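Local atomic coordinates of uncharacterized protein (Eubacterium rectale, PDB entry 5COZ), a protein that is of unknown function but contains a YycH-like regulatory domain and is probably a lipoprotein in its full natural form, consistent with a regulatory role at the cell envelope. Residues Ser56-Asn68 with Tyr305-Pro319. Residues are numbered along the deposited sequence; the frame is centred on the assembly and turned at random.
Sequences SYYVKSGKVKAIN and YMLFADKNETYDIKP
The ring of Tyr305 meets the carbonyl of Lys60 with its edge, and Ile317 CD1 lies 3.7 Å above one of its faces, offset toward the rim. Tyr305 OH donates to Lys60 O at 2.7 Å, tilted from the carbonyl plane, and a water joins the same hydroxyl to Lys60 N. Val59 CG1, anti to the backbone N (chi1 178°), reaches both this hydroxyl and Pro319 CB. The Tyr315 ring turns its edge to Ala66, whose CB lies 3.9 Å from Tyr315 CE1. Residues 305-311 and 314-319 form a beta hairpin closed by the type I' turn 311-314, and strand 58-66 adds antiparallel to its second strand: Gly62 with Ile317 and Val64 with Tyr315 are hydrogen-bonded pairs, Lys63 with Asp316 and Lys65 with Thr314 non-hydrogen-bonded ones. Ala66 N adds a bond to Glu313 O in the turn, beside which Asp310 and Lys311 form a classic bulge opposite Thr314. Val64 and Ile317 cross at about a right angle, CG1 against CG2 at 3.7 Å, and Val64 CG2 touches Tyr315 CB. Across the sheet from this apolar patch, the Lys63 chain bends at chi2 (-81°) to lie alongside Asp316. Two salt bridges, Lys63 NZ to Asp316 OD1 on the syn side at 2.8 Å and to Asp310 OD2 from above the carboxylate plane, tie both hairpin strands together. With an alanine here, Asp310 and Asp316 would probably lose their shared cation, leaving two like charges close together. Strand 58-66 lies between strands 314-330 and 262-272 in the mixed sheet, with Val59, Ser61 and Lys63 bonding the latter through their backbones. Strands 211-220 and 223-224 of the second sheet cover Tyr305 through Val220 and Ile223, while Tyr237 and Tyr262 meet Tyr315 edge-to-face.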
loop_
_atom_site.group_PDB
_atom_site.type_symbol
_atom_site.label_atom_id
_atom_site.label_comp_id
_atom_site.label_asym_id
_atom_site.label_seq_id
_atom_site.Cartn_x
_atom_site.Cartn_y
_atom_site.Cartn_z
ATOM N N SER A 56 -0.415 14.626 15.890
ATOM C CA SER A 56 -1.559 15.000 16.699
ATOM C C SER A 56 -2.823 14.675 15.955
ATOM O O SER A 56 -2.772 14.211 14.811
ATOM C CB SER A 56 -1.521 16.485 17.062
ATOM O OG SER A 56 -1.961 17.272 15.976
ATOM N N TYR A 57 -3.966 14.950 16.597
ATOM C CA TYR A 57 -5.260 14.752 15.944
ATOM C C TYR A 57 -5.662 15.966 15.093
ATOM O O TYR A 57 -6.717 15.934 14.454
ATOM C CB TYR A 57 -6.345 14.468 16.976
ATOM C CG TYR A 57 -6.234 13.130 17.675
ATOM C CD1 TYR A 57 -6.522 11.942 17.007
ATOM C CD2 TYR A 57 -5.907 13.054 19.025
ATOM C CE1 TYR A 57 -6.518 10.711 17.675
ATOM C CE2 TYR A 57 -5.892 11.837 19.702
ATOM C CZ TYR A 57 -6.203 10.665 19.024
ATOM O OH TYR A 57 -6.252 9.466 19.702
ATOM N N TYR A 58 -4.856 17.049 15.080
ATOM C CA TYR A 58 -5.175 18.206 14.247
ATOM C C TYR A 58 -4.538 18.000 12.893
ATOM O O TYR A 58 -3.296 17.934 12.790
ATOM C CB TYR A 58 -4.652 19.484 14.899
ATOM C CG TYR A 58 -5.564 19.935 16.009
ATOM C CD1 TYR A 58 -5.480 19.372 17.280
ATOM C CD2 TYR A 58 -6.551 20.888 15.780
ATOM C CE1 TYR A 58 -6.327 19.785 18.311
ATOM C CE2 TYR A 58 -7.405 21.305 16.801
ATOM C CZ TYR A 58 -7.291 20.748 18.061
ATOM O OH TYR A 58 -8.162 21.134 19.050
ATOM N N VAL A 59 -5.374 17.810 11.865
ATOM C CA VAL A 59 -4.906 17.403 10.541
ATOM C C VAL A 59 -5.396 18.354 9.486
ATOM O O VAL A 59 -6.576 18.764 9.488
ATOM C CB VAL A 59 -5.393 15.956 10.238
ATOM C CG1 VAL A 59 -4.976 15.475 8.844
ATOM C CG2 VAL A 59 -4.883 14.982 11.292
ATOM N N LYS A 60 -4.491 18.715 8.578
ATOM C CA LYS A 60 -4.803 19.570 7.450
ATOM C C LYS A 60 -5.492 18.824 6.332
ATOM O O LYS A 60 -5.183 17.668 6.077
ATOM C CB LYS A 60 -3.506 20.114 6.809
ATOM C CG LYS A 60 -2.693 21.012 7.708
ATOM C CD LYS A 60 -1.339 21.246 6.998
ATOM C CE LYS A 60 -0.501 22.287 7.676
ATOM N NZ LYS A 60 -1.059 23.654 7.429
ATOM N N SER A 61 -6.415 19.506 5.657
ATOM C CA SER A 61 -6.909 19.131 4.349
ATOM C C SER A 61 -6.269 20.080 3.380
ATOM O O SER A 61 -5.849 21.179 3.760
ATOM C CB SER A 61 -8.422 19.242 4.267
ATOM O OG SER A 61 -8.987 18.240 5.087
ATOM N N GLY A 62 -6.206 19.686 2.123
ATOM C CA GLY A 62 -5.590 20.594 1.167
ATOM C C GLY A 62 -5.855 20.221 -0.268
ATOM O O GLY A 62 -6.794 19.480 -0.586
ATOM N N LYS A 63 -5.071 20.837 -1.130
ATOM C CA LYS A 63 -5.059 20.558 -2.561
ATOM C C LYS A 63 -3.683 20.073 -2.902
ATOM O O LYS A 63 -2.691 20.625 -2.390
ATOM C CB LYS A 63 -5.361 21.810 -3.391
ATOM C CG LYS A 63 -6.683 22.505 -3.109
ATOM C CD LYS A 63 -7.829 21.848 -3.806
ATOM C CE LYS A 63 -9.045 22.749 -3.756
ATOM N NZ LYS A 63 -10.229 21.992 -4.226
ATOM N N VAL A 64 -3.600 19.070 -3.776
ATOM C CA VAL A 64 -2.316 18.563 -4.290
ATOM C C VAL A 64 -2.402 18.481 -5.787
ATOM O O VAL A 64 -3.503 18.406 -6.347
ATOM C CB VAL A 64 -1.937 17.152 -3.723
ATOM C CG1 VAL A 64 -1.801 17.159 -2.200
ATOM C CG2 VAL A 64 -2.942 16.091 -4.175
ATOM N N LYS A 65 -1.251 18.458 -6.443
ATOM C CA LYS A 65 -1.173 18.260 -7.882
ATOM C C LYS A 65 -0.498 16.951 -8.135
ATOM O O LYS A 65 0.467 16.611 -7.464
ATOM C CB LYS A 65 -0.350 19.396 -8.533
ATOM C CG LYS A 65 -1.135 20.661 -8.788
ATOM C CD LYS A 65 -0.332 21.608 -9.688
ATOM C CE LYS A 65 -1.139 22.817 -10.105
ATOM N NZ LYS A 65 -1.210 23.848 -9.033
ATOM N N ALA A 66 -0.954 16.230 -9.146
ATOM C CA ALA A 66 -0.279 15.014 -9.542
ATOM C C ALA A 66 1.140 15.318 -10.002
ATOM O O ALA A 66 1.358 16.341 -10.672
ATOM C CB ALA A 66 -1.050 14.370 -10.695
ATOM N N ILE A 67 2.102 14.463 -9.624
ATOM C CA ILE A 67 3.468 14.542 -10.131
ATOM C C ILE A 67 3.458 13.720 -11.408
ATOM O O ILE A 67 3.110 12.530 -11.386
ATOM C CB ILE A 67 4.523 14.076 -9.091
ATOM C CG1 ILE A 67 4.545 15.071 -7.904
ATOM C CG2 ILE A 67 5.939 13.984 -9.736
ATOM C CD1 ILE A 67 5.307 14.654 -6.702
ATOM N N ASN A 68 3.761 14.351 -12.538
ATOM C CA ASN A 68 3.795 13.630 -13.802
ATOM C C ASN A 68 5.249 13.240 -14.058
ATOM O O ASN A 68 6.110 14.115 -14.264
ATOM C CB ASN A 68 3.230 14.495 -14.919
ATOM C CG ASN A 68 3.096 13.735 -16.211
ATOM O OD1 ASN A 68 4.023 13.028 -16.632
ATOM N ND2 ASN A 68 1.948 13.859 -16.860
ATOM N N TYR A 305 -4.573 9.592 4.066
ATOM C CA TYR A 305 -5.010 10.737 3.285
ATOM C C TYR A 305 -5.619 10.242 1.990
ATOM O O TYR A 305 -4.922 9.657 1.149
ATOM C CB TYR A 305 -3.811 11.648 2.960
ATOM C CG TYR A 305 -3.596 12.809 3.902
ATOM C CD1 TYR A 305 -4.637 13.677 4.225
ATOM C CD2 TYR A 305 -2.331 13.106 4.392
ATOM C CE1 TYR A 305 -4.422 14.815 5.010
ATOM C CE2 TYR A 305 -2.099 14.248 5.169
ATOM C CZ TYR A 305 -3.146 15.102 5.468
ATOM O OH TYR A 305 -2.907 16.234 6.213
HETATM N N MSE A 306 -6.909 10.516 1.804
HETATM C CA MSE A 306 -7.574 10.116 0.569
HETATM C C MSE A 306 -7.551 11.281 -0.412
HETATM O O MSE A 306 -7.706 12.439 -0.010
HETATM C CB MSE A 306 -9.010 9.672 0.837
HETATM C CG MSE A 306 -9.691 9.175 -0.429
HETATM SE SE MSE A 306 -11.287 8.157 -0.037
HETATM C CE MSE A 306 -10.451 6.497 0.398
ATOM N N LEU A 307 -7.330 10.946 -1.688
ATOM C CA LEU A 307 -7.377 11.933 -2.748
ATOM C C LEU A 307 -8.680 11.876 -3.495
ATOM O O LEU A 307 -9.175 10.787 -3.829
ATOM C CB LEU A 307 -6.257 11.735 -3.723
ATOM C CG LEU A 307 -4.862 11.910 -3.180
ATOM C CD1 LEU A 307 -4.010 12.122 -4.260
ATOM C CD2 LEU A 307 -4.709 13.172 -2.377
ATOM N N PHE A 308 -9.240 13.074 -3.763
ATOM C CA PHE A 308 -10.495 13.185 -4.494
ATOM C C PHE A 308 -10.245 14.047 -5.704
ATOM O O PHE A 308 -9.831 15.213 -5.557
ATOM C CB PHE A 308 -11.591 13.791 -3.592
ATOM C CG PHE A 308 -11.884 12.991 -2.348
ATOM C CD1 PHE A 308 -12.807 11.947 -2.374
ATOM C CD2 PHE A 308 -11.187 13.228 -1.165
ATOM C CE1 PHE A 308 -13.082 11.210 -1.226
ATOM C CE2 PHE A 308 -11.459 12.493 -0.022
ATOM C CZ PHE A 308 -12.416 11.498 -0.054
ATOM N N ALA A 309 -10.496 13.506 -6.902
ATOM C CA ALA A 309 -10.262 14.295 -8.118
ATOM C C ALA A 309 -11.011 15.624 -8.076
ATOM O O ALA A 309 -12.158 15.693 -7.625
ATOM C CB ALA A 309 -10.667 13.492 -9.345
ATOM N N ASP A 310 -10.320 16.707 -8.477
ATOM C CA ASP A 310 -10.931 18.022 -8.455
ATOM C C ASP A 310 -11.079 18.505 -9.891
ATOM O O ASP A 310 -12.170 18.400 -10.449
ATOM C CB ASP A 310 -10.110 18.990 -7.566
ATOM C CG ASP A 310 -10.657 20.409 -7.436
ATOM O OD1 ASP A 310 -11.830 20.640 -7.826
ATOM O OD2 ASP A 310 -9.936 21.263 -6.902
ATOM N N LYS A 311 -9.993 19.007 -10.497
ATOM C CA LYS A 311 -9.936 19.509 -11.879
ATOM C C LYS A 311 -8.495 19.678 -12.264
ATOM O O LYS A 311 -7.662 19.876 -11.389
ATOM C CB LYS A 311 -10.699 20.851 -12.031
ATOM C CG LYS A 311 -10.157 21.999 -11.187
ATOM C CD LYS A 311 -10.809 23.340 -11.554
ATOM C CE LYS A 311 -11.999 23.677 -10.688
ATOM N NZ LYS A 311 -12.522 25.038 -10.981
ATOM N N ASN A 312 -8.161 19.727 -13.561
ATOM C CA ASN A 312 -6.807 20.048 -14.061
ATOM C C ASN A 312 -5.625 19.394 -13.269
ATOM O O ASN A 312 -4.673 20.077 -12.882
ATOM C CB ASN A 312 -6.621 21.577 -14.087
ATOM C CG ASN A 312 -7.691 22.311 -14.860
ATOM O OD1 ASN A 312 -8.031 21.959 -15.996
ATOM N ND2 ASN A 312 -8.262 23.336 -14.250
ATOM N N GLU A 313 -5.689 18.062 -13.068
ATOM C CA GLU A 313 -4.669 17.226 -12.385
ATOM C C GLU A 313 -4.451 17.631 -10.902
ATOM O O GLU A 313 -3.469 17.203 -10.285
ATOM C CB GLU A 313 -3.312 17.160 -13.129
ATOM C CG GLU A 313 -3.329 17.204 -14.657
ATOM C CD GLU A 313 -4.273 16.278 -15.402
ATOM O OE1 GLU A 313 -4.300 15.065 -15.092
ATOM O OE2 GLU A 313 -4.964 16.765 -16.327
ATOM N N THR A 314 -5.376 18.439 -10.335
ATOM C CA THR A 314 -5.425 18.802 -8.908
ATOM C C THR A 314 -6.445 17.854 -8.196
ATOM O O THR A 314 -7.454 17.429 -8.778
ATOM C CB THR A 314 -5.763 20.307 -8.719
ATOM O OG1 THR A 314 -4.711 21.087 -9.286
ATOM C CG2 THR A 314 -5.941 20.723 -7.243
ATOM N N TYR A 315 -6.156 17.552 -6.936
ATOM C CA TYR A 315 -6.996 16.699 -6.114
ATOM C C TYR A 315 -7.182 17.326 -4.774
ATOM O O TYR A 315 -6.257 17.976 -4.289
ATOM C CB TYR A 315 -6.283 15.335 -5.892
ATOM C CG TYR A 315 -5.957 14.552 -7.140
ATOM C CD1 TYR A 315 -4.903 14.926 -7.965
ATOM C CD2 TYR A 315 -6.692 13.424 -7.487
ATOM C CE1 TYR A 315 -4.612 14.219 -9.131
ATOM C CE2 TYR A 315 -6.400 12.694 -8.635
ATOM C CZ TYR A 315 -5.379 13.120 -9.477
ATOM O OH TYR A 315 -5.054 12.408 -10.614
ATOM N N ASP A 316 -8.324 17.097 -4.127
ATOM C CA ASP A 316 -8.491 17.463 -2.728
ATOM C C ASP A 316 -7.875 16.333 -1.920
ATOM O O ASP A 316 -8.070 15.157 -2.281
ATOM C CB ASP A 316 -9.967 17.602 -2.364
ATOM C CG ASP A 316 -10.552 18.891 -2.896
ATOM O OD1 ASP A 316 -10.242 19.957 -2.327
ATOM O OD2 ASP A 316 -11.333 18.829 -3.868
ATOM N N ILE A 317 -7.148 16.652 -0.865
ATOM C CA ILE A 317 -6.534 15.646 0.007
ATOM C C ILE A 317 -7.160 15.808 1.386
ATOM O O ILE A 317 -7.132 16.916 1.939
ATOM C CB ILE A 317 -4.989 15.740 0.009
ATOM C CG1 ILE A 317 -4.371 14.636 0.879
ATOM C CG2 ILE A 317 -4.423 17.147 0.367
ATOM C CD1 ILE A 317 -2.857 14.469 0.691
ATOM N N LYS A 318 -7.813 14.733 1.897
ATOM C CA LYS A 318 -8.534 14.858 3.165
ATOM C C LYS A 318 -8.273 13.630 3.990
ATOM O O LYS A 318 -8.157 12.529 3.422
ATOM C CB LYS A 318 -10.057 14.988 2.912
ATOM C CG LYS A 318 -10.407 16.261 2.107
ATOM C CD LYS A 318 -11.915 16.426 1.907
ATOM C CE LYS A 318 -12.603 16.861 3.193
ATOM N NZ LYS A 318 -14.089 16.893 3.055
ATOM N N PRO A 319 -8.208 13.754 5.323
ATOM C CA PRO A 319 -7.941 12.559 6.130
ATOM C C PRO A 319 -9.166 11.679 6.257
ATOM O O PRO A 319 -10.311 12.167 6.385
ATOM C CB PRO A 319 -7.560 13.136 7.505
ATOM C CG PRO A 319 -8.344 14.449 7.582
ATOM C CD PRO A 319 -8.284 14.975 6.160
HETATM O O HOH W 1 -1.871 17.469 8.576
HETATM O O HOH W 2 -9.381 19.883 0.315
HETATM O O HOH W 3 -3.352 23.133 -7.434
#